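Long-range contacts in methylornithine synthase PylB (Methanosarcina barkeri, PDB 3T7V), which catalyses the radical isomerisation of L-lysine to (3R)-3-methyl-D-ornithine, a step in pyrrolysine biosynthesis, using a [4Fe-4S] cluster and S-adenosylmethionine: residues M110-M115 against M144-L149; K157-G162 against Q200-E205. One frame throughout, in Å; residues are numbered along the deposited sequence.

Contact 1 of 2, residues M110-M115 against M144-L149; sequences MVDLTM and MISPGL. With MD0 (5-amino-D-isoleucine), chain D; SAM (S-adenosylmethionine), chain C.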
loop_
_atom_site.group_PDB
_atom_site.type_symbol
_atom_site.label_atom_id
_atom_site.label_comp_id
_atom_site.label_asym_id
_atom_site.label_seq_id
_atom_site.Cartn_x
_atom_site.Cartn_y
_atom_site.Cartn_z
ATOM N N MET A 110 -12.826 1.489 -2.563
ATOM C CA MET A 110 -12.449 1.178 -1.197
ATOM C C MET A 110 -11.929 2.467 -0.602
ATOM O O MET A 110 -11.465 3.385 -1.351
ATOM C CB MET A 110 -11.355 0.104 -1.194
ATOM C CG MET A 110 -10.965 -0.319 0.286
ATOM S SD MET A 110 -10.221 -1.975 0.353
ATOM C CE MET A 110 -8.790 -1.666 -0.644
ATOM N N VAL A 111 -12.001 2.591 0.725
ATOM C CA VAL A 111 -11.334 3.694 1.462
ATOM C C VAL A 111 -10.373 3.088 2.464
ATOM O O VAL A 111 -10.721 2.082 3.099
ATOM C CB VAL A 111 -12.362 4.604 2.143
ATOM C CG1 VAL A 111 -13.236 5.289 1.146
ATOM C CG2 VAL A 111 -13.214 3.876 3.168
ATOM N N ASP A 112 -9.175 3.650 2.538
ATOM C CA ASP A 112 -8.135 3.221 3.539
ATOM C C ASP A 112 -8.031 4.149 4.715
ATOM O O ASP A 112 -7.652 5.328 4.490
ATOM C CB ASP A 112 -6.804 3.038 2.797
ATOM C CG ASP A 112 -5.652 2.662 3.657
ATOM O OD1 ASP A 112 -5.780 2.413 4.891
ATOM O OD2 ASP A 112 -4.502 2.573 3.094
ATOM N N LEU A 113 -8.522 3.730 5.867
ATOM C CA LEU A 113 -8.512 4.594 7.092
ATOM C C LEU A 113 -7.182 4.250 7.798
ATOM O O LEU A 113 -6.975 3.116 8.264
ATOM C CB LEU A 113 -9.675 4.197 8.030
ATOM C CG LEU A 113 -11.054 4.365 7.422
ATOM C CD1 LEU A 113 -12.063 3.821 8.412
ATOM C CD2 LEU A 113 -11.239 5.824 7.053
ATOM N N THR A 114 -6.264 5.212 7.794
ATOM C CA THR A 114 -4.915 5.005 8.285
ATOM C C THR A 114 -4.611 5.939 9.435
ATOM O O THR A 114 -5.023 7.118 9.457
ATOM C CB THR A 114 -3.921 5.283 7.127
ATOM O OG1 THR A 114 -4.071 4.248 6.147
ATOM C CG2 THR A 114 -2.419 5.219 7.600
ATOM N N MET A 115 -3.837 5.434 10.411
ATOM C CA MET A 115 -3.320 6.281 11.471
ATOM C C MET A 115 -1.927 5.818 11.817
ATOM O O MET A 115 -1.518 4.682 11.593
ATOM C CB MET A 115 -4.209 6.305 12.756
ATOM C CG MET A 115 -4.465 4.869 13.278
ATOM S SD MET A 115 -5.258 5.029 14.912
ATOM C CE MET A 115 -5.630 3.317 15.219
ATOM N N MET A 144 -10.534 -0.480 4.118
ATOM C CA MET A 144 -9.210 -0.986 4.500
ATOM C C MET A 144 -8.840 -0.213 5.759
ATOM O O MET A 144 -9.075 1.000 5.832
ATOM C CB MET A 144 -8.191 -0.667 3.396
ATOM C CG MET A 144 -6.745 -0.885 3.857
ATOM S SD MET A 144 -5.667 -0.632 2.372
ATOM C CE MET A 144 -5.733 -2.247 1.771
ATOM N N ILE A 145 -8.354 -0.891 6.762
ATOM C CA ILE A 145 -7.794 -0.213 7.960
ATOM C C ILE A 145 -6.311 -0.424 7.990
ATOM O O ILE A 145 -5.792 -1.557 7.734
ATOM C CB ILE A 145 -8.515 -0.672 9.256
ATOM C CG1 ILE A 145 -8.377 -2.178 9.487
ATOM C CG2 ILE A 145 -9.930 -0.120 9.327
ATOM C CD1 ILE A 145 -8.845 -2.618 10.905
ATOM N N SER A 146 -5.588 0.646 8.379
ATOM C CA SER A 146 -4.145 0.569 8.600
ATOM C C SER A 146 -3.907 1.209 9.975
ATOM O O SER A 146 -3.534 2.381 10.046
ATOM C CB SER A 146 -3.401 1.364 7.498
ATOM O OG SER A 146 -3.785 0.949 6.214
ATOM N N PRO A 147 -4.158 0.479 11.056
ATOM C CA PRO A 147 -4.164 1.065 12.384
ATOM C C PRO A 147 -2.887 0.803 13.155
ATOM O O PRO A 147 -2.840 1.133 14.362
ATOM C CB PRO A 147 -5.326 0.295 13.043
ATOM C CG PRO A 147 -5.155 -1.108 12.493
ATOM C CD PRO A 147 -4.682 -0.930 11.038
ATOM N N GLY A 148 -1.921 0.149 12.492
ATOM C CA GLY A 148 -0.753 -0.405 13.188
ATOM C C GLY A 148 -1.110 -1.702 13.874
ATOM O O GLY A 148 -2.151 -2.302 13.573
ATOM N N LEU A 149 -0.278 -2.099 14.823
ATOM C CA LEU A 149 -0.453 -3.400 15.436
ATOM C C LEU A 149 -1.474 -3.275 16.616
ATOM O O LEU A 149 -1.138 -3.111 17.815
ATOM C CB LEU A 149 0.925 -3.918 15.829
ATOM C CG LEU A 149 0.853 -5.260 16.533
ATOM C CD1 LEU A 149 0.396 -6.280 15.503
ATOM C CD2 LEU A 149 2.191 -5.625 17.129
HETATM C C MD0 D . -0.496 4.590 -0.001
HETATM N N MD0 D . -0.142 6.674 1.193
HETATM O O MD0 D . -1.338 3.765 -0.411
HETATM C CA MD0 D . -0.784 5.365 1.245
HETATM C CB MD0 D . -0.297 4.579 2.500
HETATM C CD MD0 D . -1.160 2.674 4.022
HETATM N NE MD0 D . -2.020 1.498 4.037
HETATM C CG MD0 D . -1.155 3.286 2.624
HETATM C CG2 MD0 D . 1.207 4.206 2.471
HETATM O OXT MD0 D . 0.576 4.806 -0.578
HETATM N N SAM C . 1.267 3.253 11.472
HETATM C CA SAM C . 0.777 2.141 10.805
HETATM C C SAM C . 1.806 1.187 10.349
HETATM O O SAM C . 3.015 1.458 10.495
HETATM O OXT SAM C . 1.395 0.050 9.925
HETATM C CB SAM C . 0.373 2.424 9.535
HETATM C CG SAM C . 1.120 3.336 8.650
HETATM S SD SAM C . 1.530 2.566 7.026
HETATM C CE SAM C . 0.597 3.592 5.922
HETATM C "C5'" SAM C . 3.175 3.190 6.759
HETATM C "C4'" SAM C . 3.894 2.409 5.943
HETATM O "O4'" SAM C . 4.054 3.651 5.007
HETATM C "C3'" SAM C . 4.996 1.849 6.428
HETATM O "O3'" SAM C . 4.413 0.538 6.420
HETATM C "C2'" SAM C . 5.742 2.019 5.098
HETATM O "O2'" SAM C . 5.669 0.844 4.225
HETATM C "C1'" SAM C . 5.274 3.284 4.356
HETATM N N9 SAM C . 6.220 4.423 4.647
HETATM C C8 SAM C . 6.428 5.124 5.802
HETATM N N7 SAM C . 7.397 6.007 5.608
HETATM C C5 SAM C . 7.815 5.885 4.302
HETATM C C6 SAM C . 8.846 6.497 3.572
HETATM N N6 SAM C . 9.647 7.426 4.094
HETATM N N1 SAM C . 8.982 6.181 2.275
HETATM C C2 SAM C . 8.202 5.227 1.687
HETATM N N3 SAM C . 7.275 4.534 2.393
HETATM C C4 SAM C . 7.080 4.897 3.700
#
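Asp112 turns CG opposite its backbone N (chi1 178°) and Ser146 keeps OG beside its own (chi1 -54°), which brings the hydroxyl to the carboxylate. Ser146 OG donates to Asp112 OD1 at 2.8 Å, on the syn side and slightly out of the carboxylate plane. Asp112 OD2 accepts from NE of the bound 5-amino-D-isoleucine at 2.9 Å, an amine that also donates to Ser146 OG. Thr114 OG1 adds a weak hydrogen bond to Asp112 OD1. Residues 110-115 and 144-146 are neighbouring parallel strands of the TIM-barrel core of this radical SAM enzyme. Backbone N-H groups of Met144 and Ser146 bond Val111 O and Leu113 O; those of Leu113 and Met115 bond back. Asp112, Thr114, Met144 and Ser146 face the barrel interior; Leu113 and Ile145 face the surrounding helices. An alanine in place of Asp112 would remove the carboxylate and would probably leave the ligand amine without its anionic partner and the Ser146 hydroxyl freer to turn. The Met144 chain, bent at chi3, passes across the carboxylate, SD 3.5 Å from Asp112 OD2. Met115 CE reaches Pro147 CB at 3.7 Å, and Met115 O lies 3.1 Å from N of S-adenosylmethionine.

Contact 2 of 2, residues K157-G162 against Q200-E205; sequences KAREKG and QGYCVE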
loop_
_atom_site.group_PDB
_atom_site.type_symbol
_atom_site.label_atom_id
_atom_site.label_comp_id
_atom_site.label_asym_id
_atom_site.label_seq_id
_atom_site.Cartn_x
_atom_site.Cartn_y
_atom_site.Cartn_z
ATOM N N LYS A 157 -13.451 -6.661 16.671
ATOM C CA LYS A 157 -14.556 -5.713 16.759
ATOM C C LYS A 157 -14.665 -4.844 15.495
ATOM O O LYS A 157 -15.798 -4.521 15.034
ATOM C CB LYS A 157 -14.419 -4.857 17.986
ATOM C CG LYS A 157 -14.709 -5.660 19.271
ATOM C CD LYS A 157 -14.340 -4.741 20.426
ATOM C CE LYS A 157 -14.870 -5.346 21.675
ATOM N NZ LYS A 157 -13.817 -5.111 22.709
ATOM N N ALA A 158 -13.512 -4.480 14.949
ATOM C CA ALA A 158 -13.569 -3.667 13.731
ATOM C C ALA A 158 -14.097 -4.424 12.531
ATOM O O ALA A 158 -14.778 -3.842 11.700
ATOM C CB ALA A 158 -12.222 -3.060 13.434
ATOM N N ARG A 159 -13.839 -5.732 12.487
ATOM C CA ARG A 159 -14.409 -6.622 11.449
ATOM C C ARG A 159 -15.927 -6.628 11.545
ATOM O O ARG A 159 -16.652 -6.481 10.551
ATOM C CB ARG A 159 -13.812 -8.007 11.572
ATOM C CG ARG A 159 -14.403 -8.996 10.540
ATOM C CD ARG A 159 -14.093 -8.634 9.108
ATOM N NE ARG A 159 -14.700 -9.605 8.227
ATOM C CZ ARG A 159 -14.756 -9.464 6.908
ATOM N NH1 ARG A 159 -14.166 -8.425 6.311
ATOM N NH2 ARG A 159 -15.290 -10.430 6.196
ATOM N N GLU A 160 -16.427 -6.739 12.768
ATOM C CA GLU A 160 -17.898 -6.762 12.972
ATOM C C GLU A 160 -18.585 -5.442 12.568
ATOM O O GLU A 160 -19.722 -5.465 12.097
ATOM C CB GLU A 160 -18.164 -7.158 14.437
ATOM C CG GLU A 160 -19.630 -7.477 14.703
ATOM C CD GLU A 160 -20.265 -8.667 13.932
ATOM O OE1 GLU A 160 -19.631 -9.688 13.482
ATOM O OE2 GLU A 160 -21.495 -8.577 13.845
ATOM N N LYS A 161 -17.843 -4.307 12.648
ATOM C CA LYS A 161 -18.339 -3.000 12.209
ATOM C C LYS A 161 -18.186 -2.705 10.711
ATOM O O LYS A 161 -18.612 -1.682 10.255
ATOM C CB LYS A 161 -17.723 -1.821 12.984
ATOM C CG LYS A 161 -17.981 -1.882 14.474
ATOM C CD LYS A 161 -19.461 -1.902 14.797
ATOM C CE LYS A 161 -19.622 -1.462 16.261
ATOM N NZ LYS A 161 -21.034 -1.489 16.672
ATOM N N GLY A 162 -17.489 -3.592 9.997
ATOM C CA GLY A 162 -17.437 -3.536 8.515
ATOM C C GLY A 162 -16.062 -3.318 7.927
ATOM O O GLY A 162 -15.940 -3.126 6.712
ATOM N N GLN A 200 -10.529 -14.012 10.980
ATOM C CA GLN A 200 -11.779 -13.288 11.208
ATOM C C GLN A 200 -12.505 -12.852 9.948
ATOM O O GLN A 200 -13.595 -12.297 9.987
ATOM C CB GLN A 200 -11.467 -12.049 12.033
ATOM C CG GLN A 200 -11.094 -12.329 13.479
ATOM C CD GLN A 200 -12.221 -13.023 14.268
ATOM O OE1 GLN A 200 -13.409 -12.734 14.109
ATOM N NE2 GLN A 200 -11.819 -13.847 15.225
ATOM N N GLY A 201 -11.863 -13.146 8.829
ATOM C CA GLY A 201 -12.464 -12.856 7.532
ATOM C C GLY A 201 -11.877 -11.701 6.725
ATOM O O GLY A 201 -12.316 -11.448 5.587
ATOM N N TYR A 202 -10.929 -10.982 7.331
ATOM C CA TYR A 202 -10.290 -9.903 6.549
ATOM C C TYR A 202 -9.517 -10.411 5.349
ATOM O O TYR A 202 -8.948 -11.510 5.378
ATOM C CB TYR A 202 -9.226 -9.196 7.439
ATOM C CG TYR A 202 -9.699 -8.304 8.521
ATOM C CD1 TYR A 202 -9.780 -6.906 8.273
ATOM C CD2 TYR A 202 -9.970 -8.777 9.812
ATOM C CE1 TYR A 202 -10.091 -6.035 9.272
ATOM C CE2 TYR A 202 -10.281 -7.873 10.820
ATOM C CZ TYR A 202 -10.360 -6.538 10.543
ATOM O OH TYR A 202 -10.631 -5.687 11.561
ATOM N N CYS A 203 -9.466 -9.561 4.322
ATOM C CA CYS A 203 -8.401 -9.670 3.336
ATOM C C CYS A 203 -7.175 -8.919 3.917
ATOM O O CYS A 203 -7.386 -7.989 4.713
ATOM C CB CYS A 203 -8.835 -8.933 2.051
ATOM S SG CYS A 203 -10.045 -9.811 1.138
ATOM N N VAL A 204 -5.955 -9.292 3.538
ATOM C CA VAL A 204 -4.752 -8.660 4.121
ATOM C C VAL A 204 -3.862 -8.138 3.035
ATOM O O VAL A 204 -3.768 -8.733 1.920
ATOM C CB VAL A 204 -4.052 -9.540 5.124
ATOM C CG1 VAL A 204 -5.020 -9.964 6.247
ATOM C CG2 VAL A 204 -3.497 -10.763 4.504
ATOM N N GLU A 205 -3.261 -6.981 3.283
ATOM C CA GLU A 205 -2.221 -6.427 2.382
ATOM C C GLU A 205 -0.908 -6.460 3.150
ATOM O O GLU A 205 -0.823 -5.960 4.307
ATOM C CB GLU A 205 -2.558 -4.953 2.038
ATOM C CG GLU A 205 -1.543 -4.375 1.005
ATOM C CD GLU A 205 -1.707 -2.886 0.637
ATOM O OE1 GLU A 205 -2.352 -2.087 1.357
ATOM O OE2 GLU A 205 -1.044 -2.478 -0.400
#
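Arg159, near the end of helix 152-160, faces the turn that carries Gln200 and Gly201 into strand 203-210. The closest CA pair is Arg159 and Gln200, 7.2 Å apart. No clear hydrogen bond joins the two segments. Gly162 and Gly201 are each the first residue past a helix, in a Schellman motif with positive phi and two bonds back into the last turn. The backbone angles at Gly201 themselves call for glycine, and a CB there would probably clash with Arg159 NH2. In the TIM barrel two successive helix-to-strand turns pack together here, each just before the next parallel strand. The Arg159 chain leaves the helix with CG opposite the backbone N and bends at chi2 (64°). This lays its methylene groups along the Tyr202 ring. Arg159 CD sits over one face of the Tyr202 ring, 4.3 Å from its centroid, in a CH-pi contact. Arg159 CB touches Tyr202 CE2 at 3.6 Å. The guanidinium plane is turned 38° from the ring, and its cation-pi attraction is long and at most weak. Gly201 O lies over one guanidinium face, 3.2 Å from Arg159 NH2, at an angle too poor for a hydrogen bond. Arg159 NH1 instead bonds Ala163 O at the start of strand 163-167. Tyr202 OH is hydrogen-bonded to Leu155 O, about one turn before Arg159 in helix 152-160, and rests 3.6 Å from Ala158 CB.

Overall arrangement
After the N-terminal helices, strand 58-68 and helix 93-103, the chain enters strand 110-115, the first half of contact 1. It runs through helices 119-123 and 126-139 and returns as strand 143-146, closing the loop. Helix 152-160 follows and opens contact 2. Strand 163-167 and helices 175-181 and 187-200 intervene before residues 200-205 close it. The two loops are in series, neither nested nor crossed. Contact 1 joins adjacent strands of the barrel, and contact 2 ties an outer helix to the entry of strand 203-210. They touch: Ile145 CD1 lies 3.6 Å from Tyr202 OH, and Met144 CE lies 3.4 Å from Glu205 OE1. Glu205 also forms a hydrogen bond to Tyr169 and a salt bridge to Arg235, both ligand-binding residues.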